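PDB 3HYW: sulfide-quinone reductase from Aquifex aeolicus, which catalyses the oxidation of hydrogen sulfide by a quinone, using one FAD per subunit and building polysulfide chains on its active-site cysteines. Local coordinates for residues E114-N119 and K224-D229; P145-A150 and H241-K246; A219-K224 and V231-L236; K134-L139 and A245-F250; L48-R53 and A164-Y169. All coordinates share one frame; numbering follows the deposited sequence.

Interaction 1: residues E114-N119 and K224-D229; sequences EGQEEN and KAIEPD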
# COMPACT_ATOMS: atom_id res chain seq x y z
N GLU A 114 28.89 -5.23 16.40
CA GLU A 114 29.73 -6.04 17.28
C GLU A 114 29.65 -7.51 16.88
O GLU A 114 28.56 -8.07 16.78
CB GLU A 114 29.30 -5.87 18.74
CG GLU A 114 30.23 -6.51 19.74
CD GLU A 114 31.36 -5.58 20.16
OE1 GLU A 114 31.25 -5.00 21.26
OE2 GLU A 114 32.33 -5.42 19.39
N GLY A 115 30.81 -8.11 16.64
CA GLY A 115 30.90 -9.52 16.26
C GLY A 115 30.49 -9.83 14.82
O GLY A 115 30.32 -10.99 14.46
N GLN A 116 30.33 -8.79 14.00
CA GLN A 116 29.82 -8.96 12.64
C GLN A 116 30.81 -9.71 11.74
O GLN A 116 30.44 -10.71 11.12
CB GLN A 116 29.44 -7.61 12.02
CG GLN A 116 28.95 -7.70 10.56
CD GLN A 116 28.63 -6.34 9.96
OE1 GLN A 116 28.67 -5.31 10.64
NE2 GLN A 116 28.32 -6.33 8.66
N GLU A 117 32.05 -9.22 11.67
CA GLU A 117 33.06 -9.87 10.84
C GLU A 117 33.30 -11.32 11.26
O GLU A 117 33.55 -12.17 10.41
CB GLU A 117 34.37 -9.08 10.83
CG GLU A 117 35.27 -9.41 9.63
CD GLU A 117 36.58 -8.62 9.60
OE1 GLU A 117 36.79 -7.74 10.46
OE2 GLU A 117 37.40 -8.89 8.70
N GLU A 118 33.20 -11.59 12.56
CA GLU A 118 33.46 -12.93 13.12
C GLU A 118 32.27 -13.90 12.99
O GLU A 118 32.47 -15.08 12.68
CB GLU A 118 33.86 -12.84 14.60
CG GLU A 118 35.16 -12.09 14.88
CD GLU A 118 34.95 -10.64 15.32
OE1 GLU A 118 34.03 -9.97 14.79
OE2 GLU A 118 35.71 -10.18 16.20
N ASN A 119 31.06 -13.40 13.25
CA ASN A 119 29.88 -14.26 13.38
C ASN A 119 28.91 -14.24 12.20
O ASN A 119 28.10 -15.15 12.03
CB ASN A 119 29.12 -13.93 14.67
CG ASN A 119 29.99 -14.06 15.90
OD1 ASN A 119 30.83 -14.96 15.99
ND2 ASN A 119 29.80 -13.16 16.86
N LYS A 224 23.20 -3.60 16.04
CA LYS A 224 24.29 -3.26 16.96
C LYS A 224 25.26 -4.42 17.17
O LYS A 224 26.45 -4.20 17.44
CB LYS A 224 23.73 -2.80 18.31
CG LYS A 224 23.04 -1.44 18.28
CD LYS A 224 23.98 -0.36 17.73
CE LYS A 224 23.30 1.00 17.66
NZ LYS A 224 23.65 1.85 18.82
N ALA A 225 24.75 -5.64 17.05
CA ALA A 225 25.53 -6.83 17.32
C ALA A 225 24.99 -8.04 16.59
O ALA A 225 23.77 -8.22 16.46
CB ALA A 225 25.59 -7.11 18.84
N ILE A 226 25.91 -8.87 16.12
CA ILE A 226 25.59 -10.17 15.59
C ILE A 226 26.36 -11.19 16.42
O ILE A 226 27.59 -11.20 16.44
CB ILE A 226 25.92 -10.30 14.09
CG1 ILE A 226 25.11 -9.27 13.29
CG2 ILE A 226 25.63 -11.70 13.59
CD1 ILE A 226 25.80 -8.76 12.06
N GLU A 227 25.61 -12.02 17.14
CA GLU A 227 26.17 -13.09 17.94
C GLU A 227 25.96 -14.40 17.17
O GLU A 227 25.25 -14.40 16.16
CB GLU A 227 25.50 -13.12 19.32
CG GLU A 227 25.79 -11.86 20.16
CD GLU A 227 25.17 -11.89 21.55
OE1 GLU A 227 24.77 -12.98 22.02
OE2 GLU A 227 25.09 -10.82 22.18
N PRO A 228 26.61 -15.50 17.60
CA PRO A 228 26.38 -16.76 16.89
C PRO A 228 24.92 -17.21 16.97
O PRO A 228 24.47 -18.02 16.15
CB PRO A 228 27.28 -17.75 17.65
CG PRO A 228 28.32 -16.89 18.31
CD PRO A 228 27.60 -15.64 18.68
N ASP A 229 24.21 -16.64 17.93
CA ASP A 229 22.90 -17.09 18.39
C ASP A 229 21.77 -16.18 17.90
O ASP A 229 20.61 -16.61 17.79
CB ASP A 229 22.92 -17.09 19.94
CG ASP A 229 21.74 -17.82 20.56
OD1 ASP A 229 20.83 -18.27 19.82
OD2 ASP A 229 21.72 -17.95 21.81

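Interaction 2: residues P145-A150 and H241-K246; sequences PVVIGA and HEVPAK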
# COMPACT_ATOMS: atom_id res chain seq x y z
N PRO A 145 16.60 -20.18 11.86
CA PRO A 145 16.28 -18.79 11.52
C PRO A 145 17.38 -18.10 10.74
O PRO A 145 18.56 -18.18 11.10
CB PRO A 145 16.10 -18.12 12.89
CG PRO A 145 15.89 -19.21 13.84
CD PRO A 145 16.64 -20.38 13.32
N VAL A 146 16.98 -17.44 9.66
CA VAL A 146 17.89 -16.61 8.87
C VAL A 146 17.53 -15.14 9.07
O VAL A 146 16.35 -14.77 9.10
CB VAL A 146 17.84 -16.99 7.38
CG1 VAL A 146 18.53 -15.94 6.51
CG2 VAL A 146 18.49 -18.33 7.18
N VAL A 147 18.56 -14.32 9.24
CA VAL A 147 18.39 -12.87 9.17
C VAL A 147 19.46 -12.24 8.29
O VAL A 147 20.65 -12.56 8.37
CB VAL A 147 18.24 -12.20 10.58
CG1 VAL A 147 19.17 -12.80 11.58
CG2 VAL A 147 18.42 -10.69 10.51
N ILE A 148 19.00 -11.37 7.41
CA ILE A 148 19.83 -10.75 6.40
C ILE A 148 19.54 -9.26 6.48
O ILE A 148 18.45 -8.86 6.85
CB ILE A 148 19.51 -11.33 4.99
CG1 ILE A 148 19.91 -12.81 4.92
CG2 ILE A 148 20.22 -10.55 3.87
CD1 ILE A 148 19.16 -13.63 3.89
N GLY A 149 20.52 -8.42 6.15
CA GLY A 149 20.23 -7.01 6.04
C GLY A 149 21.42 -6.09 5.99
O GLY A 149 22.49 -6.44 5.48
N ALA A 150 21.21 -4.89 6.52
CA ALA A 150 22.19 -3.82 6.46
C ALA A 150 22.33 -3.14 7.82
O ALA A 150 21.33 -2.86 8.50
CB ALA A 150 21.79 -2.81 5.41
N HIS A 241 16.49 -4.70 20.96
CA HIS A 241 15.68 -5.86 20.65
C HIS A 241 16.55 -7.00 20.14
O HIS A 241 17.70 -6.80 19.72
CB HIS A 241 14.61 -5.52 19.61
CG HIS A 241 13.63 -4.49 20.06
ND1 HIS A 241 13.83 -3.13 19.87
CD2 HIS A 241 12.44 -4.60 20.69
CE1 HIS A 241 12.81 -2.46 20.37
NE2 HIS A 241 11.95 -3.33 20.87
N GLU A 242 15.98 -8.19 20.16
CA GLU A 242 16.72 -9.41 19.93
C GLU A 242 15.91 -10.27 18.97
O GLU A 242 14.69 -10.39 19.11
CB GLU A 242 16.93 -10.11 21.27
CG GLU A 242 17.76 -11.37 21.22
CD GLU A 242 17.88 -12.02 22.58
OE1 GLU A 242 18.58 -11.46 23.46
OE2 GLU A 242 17.29 -13.11 22.77
N VAL A 243 16.59 -10.85 17.98
CA VAL A 243 15.95 -11.77 17.05
C VAL A 243 16.86 -12.99 16.89
O VAL A 243 18.07 -12.83 16.75
CB VAL A 243 15.58 -11.06 15.71
CG1 VAL A 243 16.42 -11.56 14.53
CG2 VAL A 243 14.09 -11.21 15.42
N PRO A 244 16.29 -14.21 16.98
CA PRO A 244 17.10 -15.43 16.86
C PRO A 244 17.62 -15.66 15.44
O PRO A 244 16.93 -15.35 14.47
CB PRO A 244 16.13 -16.54 17.27
CG PRO A 244 14.78 -15.99 17.07
CD PRO A 244 14.87 -14.50 17.22
N ALA A 245 18.84 -16.18 15.34
CA ALA A 245 19.49 -16.39 14.05
C ALA A 245 20.52 -17.51 14.08
O ALA A 245 21.42 -17.52 14.93
CB ALA A 245 20.14 -15.11 13.58
N LYS A 246 20.39 -18.45 13.15
CA LYS A 246 21.38 -19.51 12.98
C LYS A 246 22.34 -19.14 11.84
O LYS A 246 23.52 -19.49 11.87
CB LYS A 246 20.70 -20.85 12.72
CG LYS A 246 21.68 -22.01 12.54
CD LYS A 246 21.00 -23.36 12.65
CE LYS A 246 22.03 -24.48 12.59
NZ LYS A 246 22.81 -24.46 11.31

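Interaction 3: residues A219-K224 and V231-L236; sequences ANVAVK and VIYEDL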
# COMPACT_ATOMS: atom_id res chain seq x y z
N ALA A 219 12.50 -2.47 9.53
CA ALA A 219 13.21 -1.36 8.92
C ALA A 219 13.42 -0.26 9.95
O ALA A 219 12.81 -0.28 11.03
CB ALA A 219 12.44 -0.83 7.71
N ASN A 220 14.28 0.70 9.62
CA ASN A 220 14.49 1.89 10.45
C ASN A 220 15.09 1.58 11.82
O ASN A 220 14.77 2.24 12.81
CB ASN A 220 13.18 2.69 10.58
CG ASN A 220 13.40 4.18 10.63
OD1 ASN A 220 14.42 4.69 10.15
ND2 ASN A 220 12.45 4.90 11.20
N VAL A 221 15.97 0.58 11.87
CA VAL A 221 16.62 0.19 13.11
C VAL A 221 18.13 0.07 12.89
O VAL A 221 18.59 -0.04 11.76
CB VAL A 221 16.07 -1.14 13.70
CG1 VAL A 221 14.60 -0.99 14.12
CG2 VAL A 221 16.24 -2.29 12.72
N ALA A 222 18.87 0.09 13.99
CA ALA A 222 20.32 0.03 13.93
C ALA A 222 20.79 -1.30 14.50
O ALA A 222 20.70 -1.54 15.71
CB ALA A 222 20.93 1.20 14.74
N VAL A 223 21.26 -2.18 13.61
CA VAL A 223 21.87 -3.44 14.03
C VAL A 223 23.14 -3.11 14.81
O VAL A 223 24.02 -2.40 14.30
CB VAL A 223 22.19 -4.35 12.82
CG1 VAL A 223 22.92 -5.62 13.26
CG2 VAL A 223 20.92 -4.70 12.08
N LYS A 224 23.20 -3.60 16.04
CA LYS A 224 24.29 -3.26 16.96
C LYS A 224 25.26 -4.42 17.17
O LYS A 224 26.45 -4.20 17.44
CB LYS A 224 23.73 -2.80 18.31
CG LYS A 224 23.04 -1.44 18.28
CD LYS A 224 23.98 -0.36 17.73
CE LYS A 224 23.30 1.00 17.66
NZ LYS A 224 23.65 1.85 18.82
N VAL A 231 20.71 -11.73 16.45
CA VAL A 231 21.03 -10.36 16.05
C VAL A 231 20.38 -9.42 17.06
O VAL A 231 19.22 -9.61 17.45
CB VAL A 231 20.57 -10.06 14.60
CG1 VAL A 231 20.76 -8.58 14.24
CG2 VAL A 231 21.34 -10.94 13.62
N ILE A 232 21.16 -8.44 17.50
CA ILE A 232 20.68 -7.40 18.40
C ILE A 232 20.60 -6.07 17.65
O ILE A 232 21.58 -5.62 17.05
CB ILE A 232 21.58 -7.27 19.66
CG1 ILE A 232 21.72 -8.63 20.36
CG2 ILE A 232 21.03 -6.21 20.61
CD1 ILE A 232 22.78 -8.67 21.44
N TYR A 233 19.42 -5.46 17.68
CA TYR A 233 19.22 -4.17 17.05
C TYR A 233 18.61 -3.17 18.02
O TYR A 233 17.99 -3.55 19.02
CB TYR A 233 18.37 -4.29 15.77
CG TYR A 233 16.94 -4.75 15.98
CD1 TYR A 233 16.62 -6.11 16.00
CD2 TYR A 233 15.92 -3.82 16.16
CE1 TYR A 233 15.30 -6.53 16.19
CE2 TYR A 233 14.60 -4.23 16.35
CZ TYR A 233 14.30 -5.58 16.36
OH TYR A 233 13.00 -5.99 16.57
N GLU A 234 18.79 -1.89 17.72
CA GLU A 234 18.26 -0.80 18.53
C GLU A 234 17.27 0.01 17.69
O GLU A 234 17.58 0.39 16.56
CB GLU A 234 19.43 0.08 18.98
CG GLU A 234 19.10 1.10 20.05
CD GLU A 234 20.33 1.88 20.49
OE1 GLU A 234 21.40 1.26 20.68
OE2 GLU A 234 20.21 3.11 20.66
N ASP A 235 16.08 0.26 18.24
CA ASP A 235 15.14 1.14 17.55
C ASP A 235 15.48 2.61 17.81
O ASP A 235 16.46 2.92 18.50
CB ASP A 235 13.67 0.79 17.85
CG ASP A 235 13.29 0.95 19.32
OD1 ASP A 235 13.95 1.72 20.06
OD2 ASP A 235 12.30 0.31 19.72
N LEU A 236 14.68 3.51 17.24
CA LEU A 236 14.91 4.95 17.36
C LEU A 236 14.58 5.52 18.74
O LEU A 236 14.96 6.65 19.05
CB LEU A 236 14.16 5.71 16.27
CG LEU A 236 14.82 5.70 14.90
CD1 LEU A 236 13.79 5.93 13.83
CD2 LEU A 236 15.93 6.76 14.81
O HOH W 1 13.08 2.31 14.89

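Interaction 4: residues K134-L139 and A245-F250; sequences KKLQEL and AKFTMF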
# COMPACT_ATOMS: atom_id res chain seq x y z
N LYS A 134 30.13 -21.59 1.91
CA LYS A 134 30.49 -22.68 2.82
C LYS A 134 29.58 -22.75 4.04
O LYS A 134 29.28 -23.85 4.53
CB LYS A 134 31.95 -22.57 3.26
CG LYS A 134 32.96 -22.70 2.13
CD LYS A 134 34.36 -22.92 2.68
CE LYS A 134 35.42 -22.67 1.62
NZ LYS A 134 36.59 -23.61 1.77
N LYS A 135 29.14 -21.59 4.53
CA LYS A 135 28.26 -21.53 5.70
C LYS A 135 26.80 -21.82 5.36
O LYS A 135 26.05 -22.29 6.21
CB LYS A 135 28.39 -20.18 6.42
CG LYS A 135 29.64 -20.08 7.28
CD LYS A 135 29.74 -18.74 8.01
CE LYS A 135 28.91 -18.69 9.30
NZ LYS A 135 29.22 -17.47 10.12
N LEU A 136 26.42 -21.56 4.11
CA LEU A 136 25.07 -21.87 3.63
C LEU A 136 24.79 -23.38 3.62
O LEU A 136 23.69 -23.81 3.96
CB LEU A 136 24.83 -21.28 2.24
CG LEU A 136 24.40 -19.80 2.19
CD1 LEU A 136 24.38 -19.31 0.75
CD2 LEU A 136 23.04 -19.61 2.83
N GLN A 137 25.80 -24.16 3.22
CA GLN A 137 25.69 -25.62 3.21
C GLN A 137 25.27 -26.15 4.58
O GLN A 137 24.45 -27.08 4.68
CB GLN A 137 27.01 -26.26 2.75
CG GLN A 137 27.33 -26.07 1.26
CD GLN A 137 26.35 -26.78 0.33
OE1 GLN A 137 25.71 -26.14 -0.52
NE2 GLN A 137 26.21 -28.09 0.49
N GLU A 138 25.81 -25.54 5.63
CA GLU A 138 25.49 -25.86 7.03
C GLU A 138 24.04 -25.51 7.40
O GLU A 138 23.43 -26.18 8.23
CB GLU A 138 26.48 -25.13 7.95
CG GLU A 138 26.37 -25.46 9.44
CD GLU A 138 27.24 -24.56 10.33
OE1 GLU A 138 28.11 -23.83 9.79
OE2 GLU A 138 27.05 -24.60 11.57
N LEU A 139 23.50 -24.46 6.79
CA LEU A 139 22.11 -24.07 7.01
C LEU A 139 21.12 -25.06 6.39
O LEU A 139 20.10 -25.39 7.00
CB LEU A 139 21.84 -22.66 6.48
CG LEU A 139 20.39 -22.19 6.46
CD1 LEU A 139 19.89 -21.86 7.88
CD2 LEU A 139 20.22 -21.00 5.53
N ALA A 245 18.84 -16.18 15.34
CA ALA A 245 19.49 -16.39 14.05
C ALA A 245 20.52 -17.51 14.08
O ALA A 245 21.42 -17.52 14.93
CB ALA A 245 20.14 -15.11 13.58
N LYS A 246 20.39 -18.45 13.15
CA LYS A 246 21.38 -19.51 12.98
C LYS A 246 22.34 -19.14 11.84
O LYS A 246 23.52 -19.49 11.87
CB LYS A 246 20.70 -20.85 12.72
CG LYS A 246 21.68 -22.01 12.54
CD LYS A 246 21.00 -23.36 12.65
CE LYS A 246 22.03 -24.48 12.59
NZ LYS A 246 22.81 -24.46 11.31
N PHE A 247 21.82 -18.43 10.84
CA PHE A 247 22.64 -17.92 9.75
C PHE A 247 22.30 -16.46 9.50
O PHE A 247 21.12 -16.09 9.45
CB PHE A 247 22.42 -18.74 8.47
CG PHE A 247 23.05 -18.14 7.24
CD1 PHE A 247 22.38 -17.18 6.50
CD2 PHE A 247 24.33 -18.54 6.84
CE1 PHE A 247 22.98 -16.60 5.37
CE2 PHE A 247 24.93 -17.98 5.71
CZ PHE A 247 24.25 -17.00 4.97
N THR A 248 23.33 -15.63 9.34
CA THR A 248 23.14 -14.23 8.96
C THR A 248 24.02 -13.82 7.78
O THR A 248 25.08 -14.41 7.53
CB THR A 248 23.41 -13.25 10.14
OG1 THR A 248 24.78 -13.31 10.51
CG2 THR A 248 22.54 -13.57 11.35
N MET A 249 23.56 -12.81 7.05
CA MET A 249 24.35 -12.16 6.03
C MET A 249 24.05 -10.68 6.12
O MET A 249 22.93 -10.24 5.82
CB MET A 249 23.99 -12.71 4.64
CG MET A 249 25.04 -12.43 3.54
SD MET A 249 25.35 -10.69 3.16
CE MET A 249 23.83 -10.20 2.34
N PHE A 250 25.04 -9.90 6.54
CA PHE A 250 24.88 -8.46 6.62
C PHE A 250 25.85 -7.71 5.72
O PHE A 250 26.98 -8.13 5.51
CB PHE A 250 24.96 -7.97 8.08
CG PHE A 250 23.66 -8.10 8.80
CD1 PHE A 250 22.77 -7.03 8.84
CD2 PHE A 250 23.29 -9.30 9.38
CE1 PHE A 250 21.54 -7.16 9.47
CE2 PHE A 250 22.06 -9.43 10.02
CZ PHE A 250 21.19 -8.36 10.07

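Interaction 5: residues L48-R53 and A164-Y169; sequences LAMGWR and ALMLHY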
# COMPACT_ATOMS: atom_id res chain seq x y z
N LEU A 48 27.80 -16.08 -6.64
CA LEU A 48 28.96 -16.85 -6.17
C LEU A 48 28.71 -17.36 -4.75
O LEU A 48 29.00 -18.51 -4.43
CB LEU A 48 30.25 -16.03 -6.22
CG LEU A 48 31.57 -16.74 -5.88
CD1 LEU A 48 31.96 -17.78 -6.96
CD2 LEU A 48 32.70 -15.75 -5.68
N ALA A 49 28.16 -16.49 -3.90
CA ALA A 49 27.81 -16.86 -2.53
C ALA A 49 26.75 -17.95 -2.47
O ALA A 49 26.73 -18.76 -1.54
CB ALA A 49 27.35 -15.63 -1.76
N MET A 50 25.87 -17.98 -3.47
CA MET A 50 24.83 -19.00 -3.52
C MET A 50 25.34 -20.32 -4.10
O MET A 50 24.65 -21.32 -4.06
CB MET A 50 23.62 -18.50 -4.31
CG MET A 50 22.80 -17.42 -3.61
SD MET A 50 22.18 -17.91 -1.99
CE MET A 50 21.34 -19.44 -2.39
N GLY A 51 26.56 -20.30 -4.65
CA GLY A 51 27.13 -21.47 -5.31
C GLY A 51 26.63 -21.60 -6.74
O GLY A 51 26.73 -22.67 -7.34
N TRP A 52 26.08 -20.51 -7.26
CA TRP A 52 25.49 -20.50 -8.60
C TRP A 52 26.51 -20.07 -9.66
O TRP A 52 26.18 -20.02 -10.84
CB TRP A 52 24.25 -19.61 -8.64
CG TRP A 52 23.10 -20.05 -7.75
CD1 TRP A 52 22.99 -21.22 -7.06
CD2 TRP A 52 21.90 -19.32 -7.48
NE1 TRP A 52 21.81 -21.26 -6.36
CE2 TRP A 52 21.12 -20.11 -6.61
CE3 TRP A 52 21.41 -18.07 -7.89
CZ2 TRP A 52 19.87 -19.69 -6.14
CZ3 TRP A 52 20.17 -17.65 -7.43
CH2 TRP A 52 19.41 -18.47 -6.56
N ARG A 53 27.72 -19.74 -9.22
CA ARG A 53 28.82 -19.41 -10.11
C ARG A 53 30.11 -20.06 -9.62
O ARG A 53 30.26 -20.31 -8.43
CB ARG A 53 29.06 -17.89 -10.18
CG ARG A 53 27.91 -17.06 -10.71
CD ARG A 53 27.59 -17.31 -12.18
NE ARG A 53 26.67 -16.28 -12.66
CZ ARG A 53 25.34 -16.33 -12.56
NH1 ARG A 53 24.61 -15.31 -13.01
NH2 ARG A 53 24.74 -17.38 -12.01
N ALA A 164 18.76 -12.29 -0.08
CA ALA A 164 17.61 -12.78 0.67
C ALA A 164 16.63 -13.53 -0.23
O ALA A 164 16.15 -14.62 0.12
CB ALA A 164 16.93 -11.63 1.38
N LEU A 165 16.33 -12.97 -1.40
CA LEU A 165 15.36 -13.57 -2.31
C LEU A 165 15.92 -14.79 -3.04
O LEU A 165 15.18 -15.76 -3.30
CB LEU A 165 14.78 -12.53 -3.26
CG LEU A 165 13.85 -11.58 -2.48
CD1 LEU A 165 13.60 -10.30 -3.22
CD2 LEU A 165 12.53 -12.27 -2.13
N MET A 166 17.22 -14.76 -3.33
CA MET A 166 17.95 -15.90 -3.90
C MET A 166 17.96 -17.08 -2.95
O MET A 166 17.77 -18.22 -3.36
CB MET A 166 19.40 -15.51 -4.23
CG MET A 166 19.55 -14.57 -5.40
SD MET A 166 21.28 -14.20 -5.76
CE MET A 166 21.08 -13.24 -7.22
N LEU A 167 18.19 -16.80 -1.67
CA LEU A 167 18.19 -17.82 -0.63
C LEU A 167 16.80 -18.44 -0.46
O LEU A 167 16.68 -19.65 -0.40
CB LEU A 167 18.72 -17.26 0.69
CG LEU A 167 18.88 -18.24 1.86
CD1 LEU A 167 19.74 -19.45 1.47
CD2 LEU A 167 19.45 -17.53 3.08
N HIS A 168 15.77 -17.60 -0.41
CA HIS A 168 14.38 -18.08 -0.43
C HIS A 168 14.12 -19.05 -1.60
O HIS A 168 13.54 -20.12 -1.41
CB HIS A 168 13.39 -16.90 -0.50
CG HIS A 168 12.00 -17.31 -0.87
ND1 HIS A 168 11.12 -17.86 0.03
CD2 HIS A 168 11.34 -17.27 -2.06
CE1 HIS A 168 9.98 -18.14 -0.57
NE2 HIS A 168 10.08 -17.79 -1.84
N TYR A 169 14.56 -18.64 -2.79
CA TYR A 169 14.44 -19.46 -3.99
C TYR A 169 15.13 -20.81 -3.81
O TYR A 169 14.53 -21.85 -4.08
CB TYR A 169 15.00 -18.71 -5.21
CG TYR A 169 15.08 -19.54 -6.47
CD1 TYR A 169 13.97 -19.68 -7.31
CD2 TYR A 169 16.26 -20.20 -6.83
CE1 TYR A 169 14.04 -20.45 -8.47
CE2 TYR A 169 16.33 -20.97 -7.99
CZ TYR A 169 15.22 -21.09 -8.80
OH TYR A 169 15.30 -21.85 -9.95

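Interaction 1: residues E114-N119 and K224-D229
E114 and A225 come together through their backbones, and here the two segments hold each other most closely. E114 N donates to K224 O at 2.8 Å, while E114 O receives the N-H of I226 at 2.8 Å; the pair forms a single beta bridge. The packed side is built on I226, a branched apolar residue suited to a buried place. Its CD1 lies 3.6 Å from Q116 CG, against the aliphatic part of a straight chain whose amide turns instead to A113 and, weakly, to M251. G115 sits at the N-cap of helix 116-119 with a positive phi of 75°, and any CB there would run into I226 O, so glycine fits twice over. N119, its CG anti to the carbonyl carbon (chi1 -57°), sends ND2 to I226 O at 3.0 Å, almost straight at 173° and in its own amide plane. Replacing N119 by an alanine would probably leave I226 O without this donor and open a gap beside P228. The outer side is looser: the E114 carboxylate leads off into an exposed position, and P228 CD lies 3.8 Å from N119 ND2. The short helix thus lies against strand 222-226, whose K224 and A225 both face I232 of strand 230-234 in a classic beta bulge, while I226 continues inward to T248 and F250 of strand 247-255.

Interaction 2: residues P145-A150 and H241-K246
V147 pushes its CG1 methyl onto A245 CB, 3.2 Å away, closer than carbon atoms usually pack. CG1 stands between the backbone N and the carbonyl carbon (chi1 40°), the crowded position, and from there it also lies 4.2 Å from V243 CG1. A larger side chain than alanine's methyl would hardly fit opposite, since the pair is already tight, and a beta-branched valine gives the strand a short, stiff apolar surface. Two residues earlier, the P145 ring takes over: its CB lies 3.3 Å from P244 O, and its CG meets the P244 ring at CB, 4.4 Å off. The backbones join at a single point, where K246 N donates to P145 O at 2.8 Å with an N-H...O angle of 160°. K246 then crosses P145 at about a right angle, bringing its CB 4.1 Å from P145 CD before the chain leads off to a weak bond with N142 O. The contact joins the start of strand 146-150, in the mixed sheet of a Rossmann-like domain, to the end of strand 240-244 in a separate three-stranded antiparallel sheet. Its chemistry is mostly apolar, with one directional bond fixing where the chain leaves the smaller sheet; proline has no N-H to donate but keeps its carbonyl as an acceptor, here for K246 N.

Interaction 3: residues A219-K224 and V231-L236
N220 and L236 meet at the open end of a beta hairpin, their side chains crossing at about a right angle. A water donates to N220 O at 2.7 Å and accepts from L236 N, bridging backbones that have begun to part. V221 next sets its CB 3.6 Å from Y233 CD2, a compact branched residue lying obliquely against the ring. A222 and E234 are a hydrogen-bonded antiparallel pair: A222 N to E234 O is 2.9 Å, and E234 N returns to A222 O at 2.8 Å. V223 pairs with Y233 without such bonds and packs its CG1 3.8 Å from V231 CG1. K224 N closes the series on I232 O, and its side chain, bent at chi2 (-56°), folds back so that NZ reaches E234 OE1 at 3.0 Å, from above the carboxylate plane. A leucine in place of E234 would probably leave the K224 ammonium without its mate and free to swing. A salt bridge thus marks the face of A222 and E234, whereas V223 and Y233 make the other apolar and aromatic.

Interaction 4: residues K134-L139 and A245-F250
F247 carries its ring CG trans to the backbone N (chi1 171°), which aims the phenyl group at helix 126-141, and L136, with CG set beside its own N (chi1 -83°), swings its branch over to meet it. This is helix-on-sheet packing in a Rossmann-like alpha/beta domain: the helix packs on strand 247-255 of the mixed sheet, the two segments running roughly antiparallel (146°), and an aromatic residue from the strand packs between them. L136 CD2 sits over one face of the F247 ring, 3.9 Å from the centroid, a CH-pi contact offset toward the rim near CZ. K135 contributes only the root of its side chain, CB standing at the ring edge 4.2 Å from F247 CE2, while its ammonium goes on to a weak bond with N119 O. L139 touches nearer the root of the F247 side chain, its CD1 4.1 Å from F247 CB, with the two side chains at about a right angle. Leucines suit this layer because their forked ends cover an aromatic surface without asking for polar partners, and F163 of helix 158-173 also packs against both L136 and F247. On the exposed flank K246 runs out nearly straight and turns at its last torsion beside E138. There E138 OE2 remains 4.3 Å from K246 NZ, beyond a salt bridge, and the ammonium lies closer to the backbone, with K246 NZ 3.6 Å from E138 O.

Interaction 5: residues L48-R53 and A164-Y169
The indole of W52 meets helix 158-173 with the far side of its six-membered ring, while M50 CB of its own segment lies over the five-membered ring, 3.6 Å above its plane. A Schellman motif sets this up: helix 45-50 ends at G51, whose positive phi (82°) glycine tolerates easily, and the reversal brings W52 back beside M50. Toward the helix, the Y169 ring stands nearly upright to the indole, planes at 86°, with Y169 CD2 3.6 Å from W52 CH2. M166 comes in obliquely: its CG is 3.7 Å from W52 CZ3, and its sulfur, M166 SD, lies 4.9 Å from the centroid of the six-membered ring, a Met-aromatic contact. The indole has a polar side too, since W52 NE1 bonds to E170, and its rotation is therefore held by both packing and a hydrogen bond. R53 NH2 donates to W52 O from above the carbonyl plane, and its NH1 forms a salt bridge with E386. Methionine suits the inner layer because its flexible chain can bend to follow the neighbouring surface: M50 bends at chi2 and chi3, setting CG 3.9 Å from M166 CB and finally CE 4.2 Å from L167 CD1.

How the interactions relate
Interactions 1 to 4 form a continuous body, and interaction 5 joins it through the helices. Interactions 1 and 3 share K224 and strand 222-226; the bond from I232 N to A225 O (2.8 Å) ties them. V243 O to V231 N (2.9 Å) links interaction 2 to interaction 3 within the same antiparallel sheet. Interactions 2 and 4 share A245 and K246, where the chain passes from that sheet to the mixed one. L136 then connects interaction 4 to interaction 5, its CD2 3.6 Å from L167 CD1. Interaction 5 lies nearest the chemistry, with the M166 side chain about 8 Å from FAD and about 9 Å from the bound octathiocane; the Q116 side chain in interaction 1 is about 11 Å from H2S.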